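Local coordinates for protein DR2417 (PDB 4XWW) that degrades RNA as a metal-dependent 5'-3' exonuclease of the metallo-beta-lactamase superfamily, and probably matures rRNA, possibly with endonuclease activity as well, at residues Glu222-Cys236 / Arg251-Arg264. Numbering follows the deposited sequence.
Sequences EAEIARNLEEIIKGC and RIQNILDLAHRQGR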
loop_
_atom_site.group_PDB
_atom_site.type_symbol
_atom_site.label_atom_id
_atom_site.label_comp_id
_atom_site.label_asym_id
_atom_site.label_seq_id
_atom_site.Cartn_x
_atom_site.Cartn_y
_atom_site.Cartn_z
ATOM N N GLU A 222 26.246 6.114 4.763
ATOM C CA GLU A 222 26.145 6.946 3.564
ATOM C C GLU A 222 27.425 6.893 2.723
ATOM O O GLU A 222 27.377 7.091 1.504
ATOM C CB GLU A 222 25.802 8.387 3.899
ATOM C CG GLU A 222 24.362 8.583 4.345
ATOM C CD GLU A 222 23.330 8.302 3.254
ATOM O OE1 GLU A 222 23.617 8.548 2.061
ATOM O OE2 GLU A 222 22.216 7.850 3.599
ATOM N N ALA A 223 28.561 6.580 3.340
ATOM C CA ALA A 223 29.782 6.521 2.548
ATOM C C ALA A 223 29.735 5.316 1.598
ATOM O O ALA A 223 30.212 5.398 0.472
ATOM C CB ALA A 223 31.027 6.480 3.451
ATOM N N GLU A 224 29.135 4.216 2.046
ATOM C CA GLU A 224 28.995 3.041 1.196
ATOM C C GLU A 224 28.006 3.305 0.067
ATOM O O GLU A 224 28.247 2.933 -1.077
ATOM C CB GLU A 224 28.531 1.823 2.000
ATOM C CG GLU A 224 28.522 0.563 1.150
ATOM C CD GLU A 224 27.579 -0.506 1.657
ATOM O OE1 GLU A 224 27.308 -0.541 2.875
ATOM O OE2 GLU A 224 27.117 -1.315 0.827
ATOM N N ILE A 225 26.882 3.939 0.395
ATOM C CA ILE A 225 25.902 4.288 -0.638
ATOM C C ILE A 225 26.543 5.215 -1.683
ATOM O O ILE A 225 26.312 5.047 -2.867
ATOM C CB ILE A 225 24.651 4.978 -0.038
ATOM C CG1 ILE A 225 24.015 4.105 1.051
ATOM C CG2 ILE A 225 23.642 5.343 -1.150
ATOM C CD1 ILE A 225 23.727 2.657 0.638
ATOM N N ALA A 226 27.348 6.184 -1.249
ATOM C CA ALA A 226 28.028 7.083 -2.194
ATOM C C ALA A 226 28.975 6.315 -3.119
ATOM O O ALA A 226 29.018 6.571 -4.334
ATOM C CB ALA A 226 28.791 8.183 -1.431
ATOM N N ARG A 227 29.730 5.377 -2.550
ATOM C CA ARG A 227 30.613 4.528 -3.354
ATOM C C ARG A 227 29.814 3.731 -4.387
ATOM O O ARG A 227 30.197 3.621 -5.566
ATOM C CB ARG A 227 31.411 3.570 -2.463
ATOM C CG ARG A 227 32.572 4.225 -1.727
ATOM C CD ARG A 227 33.502 3.168 -1.141
ATOM N NE ARG A 227 32.840 2.378 -0.108
ATOM C CZ ARG A 227 32.772 2.744 1.167
ATOM N NH1 ARG A 227 33.331 3.885 1.557
ATOM N NH2 ARG A 227 32.145 1.976 2.046
ATOM N N ASN A 228 28.696 3.175 -3.941
ATOM C CA ASN A 228 27.846 2.394 -4.833
ATOM C C ASN A 228 27.263 3.240 -5.971
ATOM O O ASN A 228 27.218 2.795 -7.137
ATOM C CB ASN A 228 26.722 1.729 -4.036
ATOM C CG ASN A 228 27.233 0.649 -3.103
ATOM O OD1 ASN A 228 28.406 0.286 -3.152
ATOM N ND2 ASN A 228 26.343 0.101 -2.269
ATOM N N LEU A 229 26.809 4.446 -5.625
ATOM C CA LEU A 229 26.265 5.364 -6.622
ATOM C C LEU A 229 27.340 5.755 -7.623
ATOM O O LEU A 229 27.068 5.806 -8.814
ATOM C CB LEU A 229 25.650 6.608 -5.967
ATOM C CG LEU A 229 24.280 6.348 -5.322
ATOM C CD1 LEU A 229 23.866 7.556 -4.459
ATOM C CD2 LEU A 229 23.199 6.011 -6.398
ATOM N N GLU A 230 28.560 6.018 -7.154
ATOM C CA GLU A 230 29.603 6.417 -8.090
ATOM C C GLU A 230 29.928 5.287 -9.065
ATOM O O GLU A 230 30.136 5.531 -10.258
ATOM C CB GLU A 230 30.872 6.872 -7.349
ATOM C CG GLU A 230 31.944 7.415 -8.312
ATOM C CD GLU A 230 32.984 8.284 -7.624
ATOM O OE1 GLU A 230 33.173 8.130 -6.403
ATOM O OE2 GLU A 230 33.586 9.136 -8.309
ATOM N N GLU A 231 29.926 4.045 -8.577
ATOM C CA GLU A 231 30.222 2.906 -9.434
ATOM C C GLU A 231 29.156 2.761 -10.525
ATOM O O GLU A 231 29.482 2.571 -11.694
ATOM C CB GLU A 231 30.330 1.617 -8.604
ATOM C CG GLU A 231 30.737 0.368 -9.405
ATOM C CD GLU A 231 30.923 -0.866 -8.524
ATOM O OE1 GLU A 231 30.027 -1.151 -7.702
ATOM O OE2 GLU A 231 31.971 -1.541 -8.644
ATOM N N ILE A 232 27.885 2.871 -10.145
ATOM C CA ILE A 232 26.795 2.819 -11.103
ATOM C C ILE A 232 26.870 3.964 -12.121
ATOM O O ILE A 232 26.822 3.740 -13.331
ATOM C CB ILE A 232 25.445 2.836 -10.363
ATOM C CG1 ILE A 232 25.289 1.535 -9.570
ATOM C CG2 ILE A 232 24.284 3.035 -11.353
ATOM C CD1 ILE A 232 24.242 1.599 -8.484
ATOM N N ILE A 233 27.016 5.189 -11.632
ATOM C CA ILE A 233 26.953 6.363 -12.495
ATOM C C ILE A 233 28.140 6.395 -13.456
ATOM O O ILE A 233 27.976 6.721 -14.638
ATOM C CB ILE A 233 26.827 7.640 -11.629
ATOM C CG1 ILE A 233 25.420 7.623 -11.000
ATOM C CG2 ILE A 233 27.089 8.916 -12.448
ATOM C CD1 ILE A 233 25.173 8.651 -9.919
ATOM N N LYS A 234 29.317 6.002 -12.975
ATOM C CA LYS A 234 30.506 5.929 -13.830
ATOM C C LYS A 234 30.246 5.040 -15.040
ATOM O O LYS A 234 30.756 5.290 -16.138
ATOM C CB LYS A 234 31.698 5.404 -13.034
ATOM C CG LYS A 234 32.973 5.264 -13.834
ATOM C CD LYS A 234 34.109 4.852 -12.919
ATOM C CE LYS A 234 35.402 4.684 -13.695
ATOM N NZ LYS A 234 36.503 4.226 -12.801
ATOM N N GLY A 235 29.417 4.024 -14.840
ATOM C CA GLY A 235 29.075 3.089 -15.897
ATOM C C GLY A 235 27.906 3.474 -16.793
ATOM O O GLY A 235 27.628 2.772 -17.786
ATOM N N CYS A 236 27.212 4.566 -16.473
ATOM C CA CYS A 236 26.056 4.988 -17.281
ATOM C C CYS A 236 26.471 5.667 -18.571
ATOM O O CYS A 236 27.243 6.618 -18.558
ATOM C CB CYS A 236 25.143 5.910 -16.482
ATOM S SG CYS A 236 24.305 5.032 -15.150
ATOM N N ARG A 251 23.406 12.677 1.264
ATOM C CA ARG A 251 23.231 11.939 0.004
ATOM C C ARG A 251 23.438 12.840 -1.216
ATOM O O ARG A 251 24.207 12.511 -2.137
ATOM C CB ARG A 251 21.836 11.313 -0.026
ATOM C CG ARG A 251 21.516 10.395 -1.241
ATOM C CD ARG A 251 22.032 8.960 -1.069
ATOM N NE ARG A 251 21.644 8.363 0.204
ATOM C CZ ARG A 251 20.478 7.774 0.464
ATOM N NH1 ARG A 251 19.541 7.648 -0.497
ATOM N NH2 ARG A 251 20.268 7.278 1.687
ATOM N N ILE A 252 22.746 13.973 -1.231
ATOM C CA ILE A 252 22.835 14.874 -2.369
ATOM C C ILE A 252 24.238 15.471 -2.493
ATOM O O ILE A 252 24.783 15.550 -3.588
ATOM C CB ILE A 252 21.782 15.984 -2.283
ATOM C CG1 ILE A 252 20.388 15.349 -2.373
ATOM C CG2 ILE A 252 21.972 16.964 -3.419
ATOM C CD1 ILE A 252 19.227 16.290 -2.047
ATOM N N GLN A 253 24.841 15.877 -1.381
ATOM C CA GLN A 253 26.195 16.432 -1.467
ATOM C C GLN A 253 27.161 15.394 -2.038
ATOM O O GLN A 253 27.976 15.696 -2.914
ATOM C CB GLN A 253 26.706 16.898 -0.103
ATOM C CG GLN A 253 28.160 17.385 -0.152
ATOM C CD GLN A 253 28.315 18.709 -0.890
ATOM O OE1 GLN A 253 27.485 19.609 -0.757
ATOM N NE2 GLN A 253 29.405 18.847 -1.644
ATOM N N ASN A 254 27.060 14.166 -1.553
ATOM C CA ASN A 254 27.934 13.113 -2.069
ATOM C C ASN A 254 27.699 12.870 -3.562
ATOM O O ASN A 254 28.639 12.595 -4.303
ATOM C CB ASN A 254 27.745 11.826 -1.258
ATOM C CG ASN A 254 28.271 11.952 0.170
ATOM O OD1 ASN A 254 29.170 12.756 0.452
ATOM N ND2 ASN A 254 27.736 11.134 1.068
ATOM N N ILE A 255 26.459 13.032 -4.015
ATOM C CA ILE A 255 26.165 12.919 -5.440
ATOM C C ILE A 255 26.784 14.095 -6.218
ATOM O O ILE A 255 27.306 13.914 -7.318
ATOM C CB ILE A 255 24.641 12.842 -5.682
ATOM C CG1 ILE A 255 24.107 11.516 -5.118
ATOM C CG2 ILE A 255 24.300 13.073 -7.167
ATOM C CD1 ILE A 255 22.613 11.552 -4.859
ATOM N N LEU A 256 26.737 15.294 -5.646
ATOM C CA LEU A 256 27.369 16.445 -6.298
ATOM C C LEU A 256 28.855 16.186 -6.504
ATOM O O LEU A 256 29.408 16.450 -7.574
ATOM C CB LEU A 256 27.175 17.726 -5.486
ATOM C CG LEU A 256 25.724 18.106 -5.196
ATOM C CD1 LEU A 256 25.671 19.482 -4.489
ATOM C CD2 LEU A 256 24.870 18.103 -6.455
ATOM N N ASP A 257 29.492 15.637 -5.476
ATOM C CA ASP A 257 30.926 15.420 -5.553
ATOM C C ASP A 257 31.280 14.301 -6.530
ATOM O O ASP A 257 32.211 14.444 -7.317
ATOM C CB ASP A 257 31.495 15.141 -4.165
ATOM C CG ASP A 257 31.518 16.394 -3.284
ATOM O OD1 ASP A 257 31.792 17.498 -3.805
ATOM O OD2 ASP A 257 31.229 16.279 -2.080
ATOM N N LEU A 258 30.536 13.196 -6.516
ATOM C CA LEU A 258 30.834 12.136 -7.483
ATOM C C LEU A 258 30.512 12.577 -8.902
ATOM O O LEU A 258 31.186 12.164 -9.840
ATOM C CB LEU A 258 30.088 10.838 -7.154
ATOM C CG LEU A 258 28.578 10.756 -7.364
ATOM C CD1 LEU A 258 28.214 10.304 -8.798
ATOM C CD2 LEU A 258 27.989 9.819 -6.315
ATOM N N ALA A 259 29.500 13.427 -9.062
ATOM C CA ALA A 259 29.164 13.954 -10.386
ATOM C C ALA A 259 30.334 14.729 -10.962
ATOM O O ALA A 259 30.689 14.572 -12.129
ATOM C CB ALA A 259 27.924 14.842 -10.320
ATOM N N HIS A 260 30.934 15.574 -10.140
ATOM C CA HIS A 260 32.102 16.319 -10.569
ATOM C C HIS A 260 33.228 15.372 -10.990
ATOM O O HIS A 260 33.838 15.554 -12.046
ATOM C CB HIS A 260 32.572 17.246 -9.450
ATOM C CG HIS A 260 33.736 18.099 -9.830
ATOM N ND1 HIS A 260 33.625 19.163 -10.696
ATOM C CD2 HIS A 260 35.042 18.033 -9.476
ATOM C CE1 HIS A 260 34.811 19.723 -10.856
ATOM N NE2 HIS A 260 35.687 19.055 -10.127
ATOM N N ARG A 261 33.501 14.357 -10.173
ATOM C CA ARG A 261 34.566 13.409 -10.498
ATOM C C ARG A 261 34.255 12.671 -11.795
ATOM O O ARG A 261 35.154 12.286 -12.542
ATOM C CB ARG A 261 34.784 12.409 -9.357
ATOM C CG ARG A 261 35.342 13.048 -8.078
ATOM C CD ARG A 261 35.755 12.002 -7.046
ATOM N NE ARG A 261 34.655 11.170 -6.549
ATOM C CZ ARG A 261 33.928 11.465 -5.478
ATOM N NH1 ARG A 261 34.159 12.594 -4.813
ATOM N NH2 ARG A 261 32.966 10.649 -5.066
ATOM N N GLN A 262 32.973 12.492 -12.077
ATOM C CA GLN A 262 32.598 11.716 -13.248
ATOM C C GLN A 262 32.303 12.578 -14.470
ATOM O O GLN A 262 31.817 12.078 -15.477
ATOM C CB GLN A 262 31.387 10.826 -12.935
ATOM C CG GLN A 262 31.671 9.759 -11.882
ATOM C CD GLN A 262 32.928 8.964 -12.175
ATOM O OE1 GLN A 262 33.209 8.630 -13.327
ATOM N NE2 GLN A 262 33.696 8.658 -11.130
ATOM N N GLY A 263 32.614 13.868 -14.395
ATOM C CA GLY A 263 32.468 14.729 -15.559
ATOM C C GLY A 263 31.040 15.104 -15.923
ATOM O O GLY A 263 30.762 15.462 -17.077
ATOM N N ARG A 264 30.143 15.049 -14.942
ATOM C CA ARG A 264 28.739 15.413 -15.160
ATOM C C ARG A 264 28.352 16.705 -14.423
ATOM O O ARG A 264 28.728 16.904 -13.272
ATOM C CB ARG A 264 27.814 14.274 -14.715
ATOM C CG ARG A 264 28.017 12.999 -15.504
ATOM C CD ARG A 264 27.105 11.885 -15.002
ATOM N NE ARG A 264 27.226 10.676 -15.817
ATOM C CZ ARG A 264 26.409 10.345 -16.817
ATOM N NH1 ARG A 264 25.384 11.130 -17.134
ATOM N NH2 ARG A 264 26.613 9.215 -17.507
HETATM O O HOH W 1 25.743 9.052 0.422
HETATM O O HOH W 2 29.197 8.820 -15.754
#
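E222 and R251 meet through a side-on, two-pronged salt bridge at the N-terminal end of helix 222-234. NE of R251 donates to OE1 of E222 at 2.7 Å and NH2 to OE2 at 2.8 Å; both oxygens offer their syn lone pairs, and the carboxylate and guanidinium planes lie only 11° apart. R251 bends twice to reach this position, with CG2 of I225 over one guanidinium face. Its NH1 turns to S343 and to H377, a predicted substrate-binding residue, and the contact's nearest atom is about 7 Å from the bound RNA. A water accepts a hydrogen bond from N254 ND2 and donates to both O and OE1 of E222, while ND2 also bonds to V182 O.

Along their middle the helices run roughly parallel, crossing at -37°, and L258 enters as a knob among A226, L229, E230 and I233. Its CD1 lies 3.6 Å from CD1 of I233, and its CD2 packs against CB of L229. The two helices lie on the same side of the parallel, Rossmann-like sheet of the beta-CASP domain: helix 222-234 leads into strand 240-243, on whose L242 both L229 and I255 rest, and helix 249-261 makes the right-handed beta-alpha-beta crossover to strand 265-269.

Farther along, E230 extends with CG anti to its nitrogen (chi1 -175°) and runs alongside L258 in the opposite sense to a second, less regular clasp. R261 NH2 meets E230 OE1 at 2.9 Å from well above the carboxylate plane, whereas OE2 takes R261 NE on its syn side and Q262 NE2 on its anti side. Beyond a Schellman turn at G263, R264 stretches along CG2 of I233, its NE linked by water to the I233 carbonyl and its NH1 held by the carbonyls of V306 and G238.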